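IPT/TIG domain-containing protein (Bacteroides thetaiotaomicron, PDB 3TC9) is of unknown function but, as a putative lipoprotein joining an immunoglobulin-like domain to a six-bladed beta-propeller, may serve as an auxiliary nutrient-binding protein. Local coordinates at residues V18-G29 with A93-Q104; K147-V155 with T161-E169. One frame throughout, in Å; residues are numbered along the deposited sequence.

Contact 1 (V18-G29 with A93-Q104). With EDO (1,2-ethanediol), chain S.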
# COMPACT_ATOMS: atom_id res chain seq x y z
N VAL B 18 10.17 27.85 36.43
CA VAL B 18 9.35 27.82 35.23
C VAL B 18 9.08 26.37 34.97
O VAL B 18 10.02 25.59 35.00
CB VAL B 18 9.99 28.53 34.02
CG1 VAL B 18 9.00 28.62 32.85
CG2 VAL B 18 10.48 29.91 34.41
N VAL B 19 7.83 25.97 34.80
CA VAL B 19 7.50 24.55 34.56
C VAL B 19 6.30 24.43 33.64
O VAL B 19 5.48 25.34 33.57
CB VAL B 19 7.27 23.70 35.86
CG1 VAL B 19 8.57 23.44 36.61
CG2 VAL B 19 6.22 24.31 36.77
N ILE B 20 6.20 23.29 32.95
CA ILE B 20 5.06 22.93 32.09
C ILE B 20 4.28 21.87 32.84
O ILE B 20 4.89 20.91 33.31
CB ILE B 20 5.48 22.48 30.66
CG1 ILE B 20 6.18 23.62 29.87
CG2 ILE B 20 4.28 21.94 29.89
CD1 ILE B 20 7.08 23.11 28.72
N SER B 21 2.96 22.09 33.05
CA SER B 21 2.08 21.15 33.74
C SER B 21 1.33 20.29 32.72
O SER B 21 1.11 19.11 32.98
CB SER B 21 1.11 21.88 34.67
OG SER B 21 0.25 22.77 33.99
N GLU B 22 0.93 20.86 31.57
CA GLU B 22 0.26 20.11 30.52
C GLU B 22 0.17 20.90 29.21
O GLU B 22 0.42 22.11 29.18
CB GLU B 22 -1.16 19.60 30.93
CG GLU B 22 -2.23 20.65 31.18
CD GLU B 22 -3.55 20.11 31.70
OE1 GLU B 22 -3.52 19.25 32.62
OE2 GLU B 22 -4.62 20.55 31.21
N PHE B 23 -0.16 20.19 28.15
CA PHE B 23 -0.34 20.78 26.83
C PHE B 23 -1.49 20.11 26.10
O PHE B 23 -1.81 18.96 26.36
CB PHE B 23 0.96 20.74 25.99
CG PHE B 23 1.49 19.37 25.65
CD1 PHE B 23 1.05 18.70 24.52
CD2 PHE B 23 2.45 18.76 26.45
CE1 PHE B 23 1.52 17.41 24.23
CE2 PHE B 23 2.94 17.49 26.14
CZ PHE B 23 2.46 16.82 25.03
N SER B 24 -2.10 20.84 25.16
CA SER B 24 -3.17 20.32 24.33
C SER B 24 -3.19 21.03 22.96
O SER B 24 -2.85 22.21 22.90
CB SER B 24 -4.52 20.46 25.04
OG SER B 24 -5.01 21.79 25.02
N PRO B 25 -3.60 20.35 21.86
CA PRO B 25 -3.96 18.93 21.78
C PRO B 25 -2.71 18.07 21.88
O PRO B 25 -1.58 18.55 21.61
CB PRO B 25 -4.65 18.81 20.42
CG PRO B 25 -3.99 19.87 19.57
CD PRO B 25 -3.63 21.00 20.52
N LYS B 26 -2.90 16.77 22.26
CA LYS B 26 -1.81 15.81 22.43
C LYS B 26 -1.29 15.33 21.06
O LYS B 26 -0.17 14.84 20.95
CB LYS B 26 -2.27 14.62 23.29
CG LYS B 26 -2.54 14.95 24.78
CD LYS B 26 -1.28 14.97 25.64
CE LYS B 26 -1.52 15.62 26.98
NZ LYS B 26 -0.28 16.22 27.52
N GLU B 27 -2.10 15.53 20.02
CA GLU B 27 -1.90 15.09 18.65
C GLU B 27 -2.21 16.21 17.65
O GLU B 27 -3.07 17.06 17.91
CB GLU B 27 -2.84 13.90 18.39
CG GLU B 27 -2.27 12.82 17.49
CD GLU B 27 -2.82 11.43 17.75
OE1 GLU B 27 -3.67 10.97 16.96
OE2 GLU B 27 -2.41 10.81 18.76
N GLY B 28 -1.53 16.16 16.51
CA GLY B 28 -1.68 17.10 15.41
C GLY B 28 -0.51 17.01 14.45
O GLY B 28 0.12 15.97 14.35
N GLY B 29 -0.22 18.09 13.78
CA GLY B 29 0.88 18.19 12.84
C GLY B 29 1.28 19.64 12.65
O GLY B 29 1.08 20.48 13.54
N ALA B 93 16.12 30.49 32.25
CA ALA B 93 15.34 29.44 32.91
C ALA B 93 14.90 28.46 31.86
O ALA B 93 14.54 28.86 30.78
CB ALA B 93 14.14 30.04 33.64
N ASN B 94 15.04 27.17 32.15
CA ASN B 94 14.73 26.07 31.26
C ASN B 94 13.79 25.02 31.88
O ASN B 94 13.96 24.62 33.05
CB ASN B 94 16.04 25.38 30.86
CG ASN B 94 16.85 26.13 29.85
OD1 ASN B 94 16.76 25.89 28.65
ND2 ASN B 94 17.72 27.01 30.32
N THR B 95 12.85 24.51 31.07
CA THR B 95 11.96 23.42 31.47
C THR B 95 11.66 22.53 30.26
O THR B 95 12.05 22.84 29.13
CB THR B 95 10.68 23.95 32.20
OG1 THR B 95 10.00 22.86 32.81
CG2 THR B 95 9.72 24.67 31.29
N GLU B 96 11.01 21.41 30.51
CA GLU B 96 10.66 20.43 29.49
C GLU B 96 9.33 19.78 29.86
O GLU B 96 9.01 19.65 31.05
CB GLU B 96 11.78 19.38 29.44
CG GLU B 96 11.92 18.65 28.11
CD GLU B 96 13.12 17.73 27.97
OE1 GLU B 96 14.17 17.98 28.62
OE2 GLU B 96 13.02 16.78 27.16
N ALA B 97 8.55 19.38 28.85
CA ALA B 97 7.29 18.66 29.08
C ALA B 97 7.58 17.17 29.35
O ALA B 97 8.57 16.64 28.82
CB ALA B 97 6.38 18.81 27.88
N ASN B 98 6.74 16.49 30.16
CA ASN B 98 6.95 15.06 30.44
C ASN B 98 6.52 14.16 29.29
O ASN B 98 7.05 13.05 29.13
CB ASN B 98 6.20 14.63 31.68
CG ASN B 98 6.80 15.14 32.94
OD1 ASN B 98 6.12 15.80 33.73
ND2 ASN B 98 8.08 14.85 33.15
N GLU B 99 5.54 14.60 28.52
CA GLU B 99 5.01 13.84 27.40
C GLU B 99 5.43 14.47 26.08
O GLU B 99 5.64 15.68 25.98
CB GLU B 99 3.47 13.79 27.46
CG GLU B 99 2.90 12.86 28.50
CD GLU B 99 1.48 12.46 28.19
OE1 GLU B 99 0.56 13.20 28.60
OE2 GLU B 99 1.27 11.42 27.52
N LYS B 100 5.54 13.65 25.06
CA LYS B 100 5.86 14.08 23.70
C LYS B 100 4.58 14.33 22.92
O LYS B 100 3.59 13.63 23.14
CB LYS B 100 6.71 12.99 23.00
CG LYS B 100 8.12 12.85 23.53
CD LYS B 100 8.87 11.79 22.72
CE LYS B 100 10.31 11.62 23.17
NZ LYS B 100 11.26 12.49 22.41
N PHE B 101 4.58 15.33 22.03
CA PHE B 101 3.46 15.64 21.14
C PHE B 101 3.46 14.60 19.98
O PHE B 101 4.54 14.25 19.49
CB PHE B 101 3.60 17.09 20.62
CG PHE B 101 2.66 17.48 19.50
CD1 PHE B 101 1.36 17.88 19.77
CD2 PHE B 101 3.09 17.46 18.18
CE1 PHE B 101 0.49 18.24 18.73
CE2 PHE B 101 2.23 17.84 17.14
CZ PHE B 101 0.95 18.23 17.43
N VAL B 102 2.28 14.13 19.56
CA VAL B 102 2.21 13.10 18.51
C VAL B 102 1.97 13.79 17.16
O VAL B 102 0.90 14.35 16.90
CB VAL B 102 1.19 11.96 18.85
CG1 VAL B 102 1.18 10.87 17.77
CG2 VAL B 102 1.54 11.35 20.21
N TYR B 103 3.02 13.80 16.34
CA TYR B 103 3.03 14.48 15.04
C TYR B 103 2.59 13.51 13.94
O TYR B 103 3.09 12.38 13.80
CB TYR B 103 4.44 15.02 14.73
CG TYR B 103 4.53 16.11 13.69
CD1 TYR B 103 4.48 15.81 12.32
CD2 TYR B 103 4.78 17.43 14.05
CE1 TYR B 103 4.59 16.81 11.36
CE2 TYR B 103 4.92 18.43 13.10
CZ TYR B 103 4.83 18.12 11.75
OH TYR B 103 5.00 19.11 10.82
N GLN B 104 1.65 13.99 13.16
CA GLN B 104 1.12 13.31 12.00
C GLN B 104 1.55 14.11 10.77
O GLN B 104 1.12 15.26 10.60
CB GLN B 104 -0.43 13.18 12.12
CG GLN B 104 -1.17 12.72 10.84
CD GLN B 104 -0.92 11.30 10.39
OE1 GLN B 104 -1.07 10.33 11.16
NE2 GLN B 104 -0.57 11.13 9.12
C1 EDO S . -6.33 15.83 21.59
O1 EDO S . -5.64 14.91 20.72
C2 EDO S . -5.96 15.59 23.06
O2 EDO S . -5.80 16.83 23.77
O HOH W 1 7.71 20.80 33.26
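F23 lies at the middle of this contact with its ring turned edge-on to the backbone of 93-104: CE2 comes to 3.3 Å from E99 O, and K100 O also sits near the ring plane. Its CG stands between its own backbone N and carbonyl carbon (chi1 63°), which brings the ring down from strand 19-24 so that CE2 meets A97 CB and CE1 meets F101 CB. K26 folds back over one face of the same ring; bent at chi2 (-83°), its chain brings NZ above the ring centre, where it forms a weak salt bridge with E99 OE1 at 3.3 Å and a weak bond to F23 O. The F101 ring meets P25 O at its edge, near its plane, while its far end, CZ, lies 3.4 Å from G28 N. Beyond it the segments pair as parallel strands: V102 N gives a nearly straight bond to K26 O (2.9 Å), V102 O receives G28 N, and G28 O receives Q104 N. G29 CA then rests over the face of Y103, 4.0 Å from the ring centroid, a CH-pi contact. Toward the start of the segments there is no such pairing; instead, T95 CB approaches V18 O to 3.3 Å and a water bridges I20 N, T95 OG1 and E96 O. Here strand 19-24 lies beside the edge strand 91-96 of the immunoglobulin-like domain, with L36 and I80 also against F23. The chemistry is thus graded, from a water-bridged seam through packed rings to direct strand pairing, and the ammonium of K26 is likely to be partly neutralised by E99.

Contact 2 (K147-V155 with T161-E169); sequences KNHNHLYLV and TRLIDFEKE
A beta-hairpin within one propeller blade pairs 151-155 with 161-165. L152 and I164 exchange two nearly straight backbone bonds, I164 N to L152 O at 2.8 Å being one of them; L154 and R162 repeat the pattern, and F166 N to N150 O (2.8 Å) extends it past the strand. On one face, L163 CD1 sits over the Y153 ring, offset toward its rim and 3.7 Å from the centroid, a CH-pi contact; with CG anti to the backbone N (chi1 168°), L163 also brings CD1 to H151 CB. On the other face I164 CD1 touches L154 CD2 (3.8 Å) and L152 CD2, and F166 turns its edge to L152 CB. These are inner strands of the blade's antiparallel sheet, flanked by 141-145 and 170-175, the latter touched by Y153 and L163. N148 ND2 lies over one face of the H151 ring, while D165 OD1 meets its edge, the carboxylate steeply inclined to the ring. The same OD1 accepts K168 N from above the carboxylate plane, an Asx motif. An alanine at D165 would leave K168 N without this acceptor and is likely to let the turn after the strand move more freely.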
# COMPACT_ATOMS: atom_id res chain seq x y z
N LYS B 147 12.45 0.69 -18.30
CA LYS B 147 13.64 -0.11 -17.98
C LYS B 147 14.60 0.62 -17.05
O LYS B 147 15.61 0.05 -16.62
CB LYS B 147 14.38 -0.53 -19.26
CG LYS B 147 13.56 -1.37 -20.24
CD LYS B 147 13.39 -2.80 -19.78
CE LYS B 147 12.78 -3.67 -20.84
NZ LYS B 147 12.31 -4.92 -20.24
N ASN B 148 14.31 1.88 -16.74
CA ASN B 148 15.16 2.66 -15.84
C ASN B 148 14.33 3.71 -15.12
O ASN B 148 14.06 4.78 -15.67
CB ASN B 148 16.34 3.30 -16.58
CG ASN B 148 17.41 3.83 -15.66
OD1 ASN B 148 17.24 3.97 -14.44
ND2 ASN B 148 18.56 4.12 -16.23
N HIS B 149 13.96 3.40 -13.87
CA HIS B 149 13.16 4.27 -13.04
C HIS B 149 13.95 5.51 -12.55
O HIS B 149 13.37 6.40 -11.89
CB HIS B 149 12.55 3.49 -11.86
CG HIS B 149 11.32 4.15 -11.33
ND1 HIS B 149 10.20 4.35 -12.12
CD2 HIS B 149 11.10 4.71 -10.12
CE1 HIS B 149 9.33 5.00 -11.36
NE2 HIS B 149 9.83 5.24 -10.15
N ASN B 150 15.24 5.62 -12.91
CA ASN B 150 16.00 6.82 -12.57
C ASN B 150 15.91 7.84 -13.68
O ASN B 150 16.38 8.97 -13.51
CB ASN B 150 17.47 6.52 -12.26
CG ASN B 150 17.66 5.78 -10.95
OD1 ASN B 150 16.92 5.99 -9.97
ND2 ASN B 150 18.62 4.88 -10.94
N HIS B 151 15.34 7.45 -14.83
CA HIS B 151 15.23 8.30 -16.01
C HIS B 151 13.79 8.72 -16.25
O HIS B 151 12.93 7.89 -16.57
CB HIS B 151 15.83 7.60 -17.24
CG HIS B 151 17.32 7.45 -17.16
ND1 HIS B 151 18.04 6.79 -18.15
CD2 HIS B 151 18.19 7.89 -16.22
CE1 HIS B 151 19.30 6.87 -17.79
NE2 HIS B 151 19.44 7.50 -16.62
N LEU B 152 13.52 10.01 -16.04
CA LEU B 152 12.20 10.60 -16.25
C LEU B 152 12.27 11.51 -17.48
O LEU B 152 12.98 12.51 -17.48
CB LEU B 152 11.75 11.37 -14.99
CG LEU B 152 10.42 12.17 -15.08
CD1 LEU B 152 9.24 11.26 -15.43
CD2 LEU B 152 10.18 12.93 -13.81
N TYR B 153 11.54 11.15 -18.54
CA TYR B 153 11.51 11.94 -19.77
C TYR B 153 10.32 12.88 -19.77
O TYR B 153 9.27 12.59 -19.15
CB TYR B 153 11.47 11.02 -21.01
CG TYR B 153 12.78 10.29 -21.23
CD1 TYR B 153 13.82 10.88 -21.95
CD2 TYR B 153 13.00 9.03 -20.67
CE1 TYR B 153 15.04 10.23 -22.12
CE2 TYR B 153 14.20 8.36 -20.86
CZ TYR B 153 15.22 8.96 -21.60
OH TYR B 153 16.41 8.31 -21.78
N LEU B 154 10.47 14.00 -20.48
CA LEU B 154 9.43 15.01 -20.64
C LEU B 154 9.47 15.57 -22.06
O LEU B 154 10.55 15.64 -22.66
CB LEU B 154 9.55 16.15 -19.58
CG LEU B 154 10.78 17.11 -19.63
CD1 LEU B 154 10.54 18.32 -20.56
CD2 LEU B 154 11.07 17.67 -18.26
N VAL B 155 8.32 16.00 -22.59
CA VAL B 155 8.19 16.66 -23.89
C VAL B 155 7.59 18.02 -23.57
O VAL B 155 6.86 18.14 -22.60
CB VAL B 155 7.42 15.87 -24.98
CG1 VAL B 155 8.21 14.65 -25.44
CG2 VAL B 155 6.01 15.49 -24.55
N THR B 161 12.65 17.98 -25.90
CA THR B 161 12.44 16.73 -25.19
C THR B 161 13.63 16.64 -24.26
O THR B 161 14.77 16.80 -24.69
CB THR B 161 12.30 15.58 -26.17
OG1 THR B 161 11.16 15.86 -27.00
CG2 THR B 161 12.10 14.23 -25.45
N ARG B 162 13.36 16.49 -22.96
CA ARG B 162 14.45 16.51 -22.01
C ARG B 162 14.42 15.30 -21.09
O ARG B 162 13.45 14.53 -21.09
CB ARG B 162 14.41 17.83 -21.22
CG ARG B 162 14.58 19.04 -22.16
CD ARG B 162 14.79 20.33 -21.43
NE ARG B 162 16.07 20.36 -20.75
CZ ARG B 162 16.55 21.41 -20.09
NH1 ARG B 162 15.84 22.53 -20.01
NH2 ARG B 162 17.74 21.35 -19.51
N LEU B 163 15.53 15.09 -20.35
CA LEU B 163 15.68 13.98 -19.42
C LEU B 163 16.05 14.47 -18.03
O LEU B 163 16.99 15.26 -17.88
CB LEU B 163 16.75 12.99 -19.95
CG LEU B 163 17.26 11.92 -19.00
CD1 LEU B 163 16.16 10.92 -18.65
CD2 LEU B 163 18.51 11.25 -19.54
N ILE B 164 15.31 14.00 -17.02
CA ILE B 164 15.56 14.21 -15.59
C ILE B 164 16.15 12.90 -15.09
O ILE B 164 15.43 11.89 -15.01
CB ILE B 164 14.29 14.66 -14.80
CG1 ILE B 164 13.79 16.06 -15.24
CG2 ILE B 164 14.52 14.59 -13.28
CD1 ILE B 164 12.30 16.29 -14.96
N ASP B 165 17.46 12.90 -14.85
CA ASP B 165 18.21 11.71 -14.40
C ASP B 165 18.40 11.81 -12.90
O ASP B 165 19.15 12.67 -12.43
CB ASP B 165 19.55 11.63 -15.16
CG ASP B 165 20.41 10.41 -14.87
OD1 ASP B 165 20.18 9.73 -13.83
OD2 ASP B 165 21.32 10.13 -15.68
N PHE B 166 17.68 10.97 -12.13
CA PHE B 166 17.73 11.00 -10.66
C PHE B 166 19.03 10.46 -10.09
O PHE B 166 19.39 10.84 -8.98
CB PHE B 166 16.57 10.21 -10.07
CG PHE B 166 15.24 10.91 -10.16
CD1 PHE B 166 14.42 10.74 -11.27
CD2 PHE B 166 14.78 11.70 -9.11
CE1 PHE B 166 13.17 11.38 -11.35
CE2 PHE B 166 13.52 12.31 -9.18
CZ PHE B 166 12.74 12.16 -10.30
N GLU B 167 19.69 9.54 -10.82
CA GLU B 167 20.94 8.91 -10.39
C GLU B 167 22.08 9.93 -10.44
O GLU B 167 22.79 10.08 -9.46
CB GLU B 167 21.25 7.69 -11.27
CG GLU B 167 22.51 6.93 -10.85
CD GLU B 167 23.05 5.90 -11.84
OE1 GLU B 167 22.77 6.02 -13.05
OE2 GLU B 167 23.80 5.01 -11.39
N LYS B 168 22.23 10.63 -11.58
CA LYS B 168 23.27 11.63 -11.77
C LYS B 168 22.87 13.03 -11.26
O LYS B 168 23.74 13.90 -11.16
CB LYS B 168 23.65 11.70 -13.27
CG LYS B 168 24.12 10.37 -13.86
CD LYS B 168 25.48 9.93 -13.34
N GLU B 169 21.57 13.24 -10.92
CA GLU B 169 20.98 14.53 -10.51
C GLU B 169 21.34 15.58 -11.58
O GLU B 169 21.94 16.62 -11.29
CB GLU B 169 21.39 14.95 -9.09
CG GLU B 169 20.89 13.99 -8.03
CD GLU B 169 21.10 14.40 -6.59
OE1 GLU B 169 22.06 15.16 -6.31
OE2 GLU B 169 20.33 13.93 -5.72

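Contacts 1 and 2 illustrate how a two-domain beta protein is closed at separate levels. Contact 1 comes first along the chain and lies wholly within the IPT/TIG domain, joining strands at its beginning and end, 64 residues apart; contact 2 opens later, in the propeller, between neighbours only six residues apart. Their centres are about 44 Å apart and their nearest atoms about 23 Å, with no touch and no shared sheet. Between them runs strand 107-113, which enters a propeller sheet beside the C-terminal strand 422-428. Contact 1 thus joins chain-distant strands of the IPT/TIG domain by long-range closure, contact 2 neighbouring strands of one propeller blade by a local hairpin.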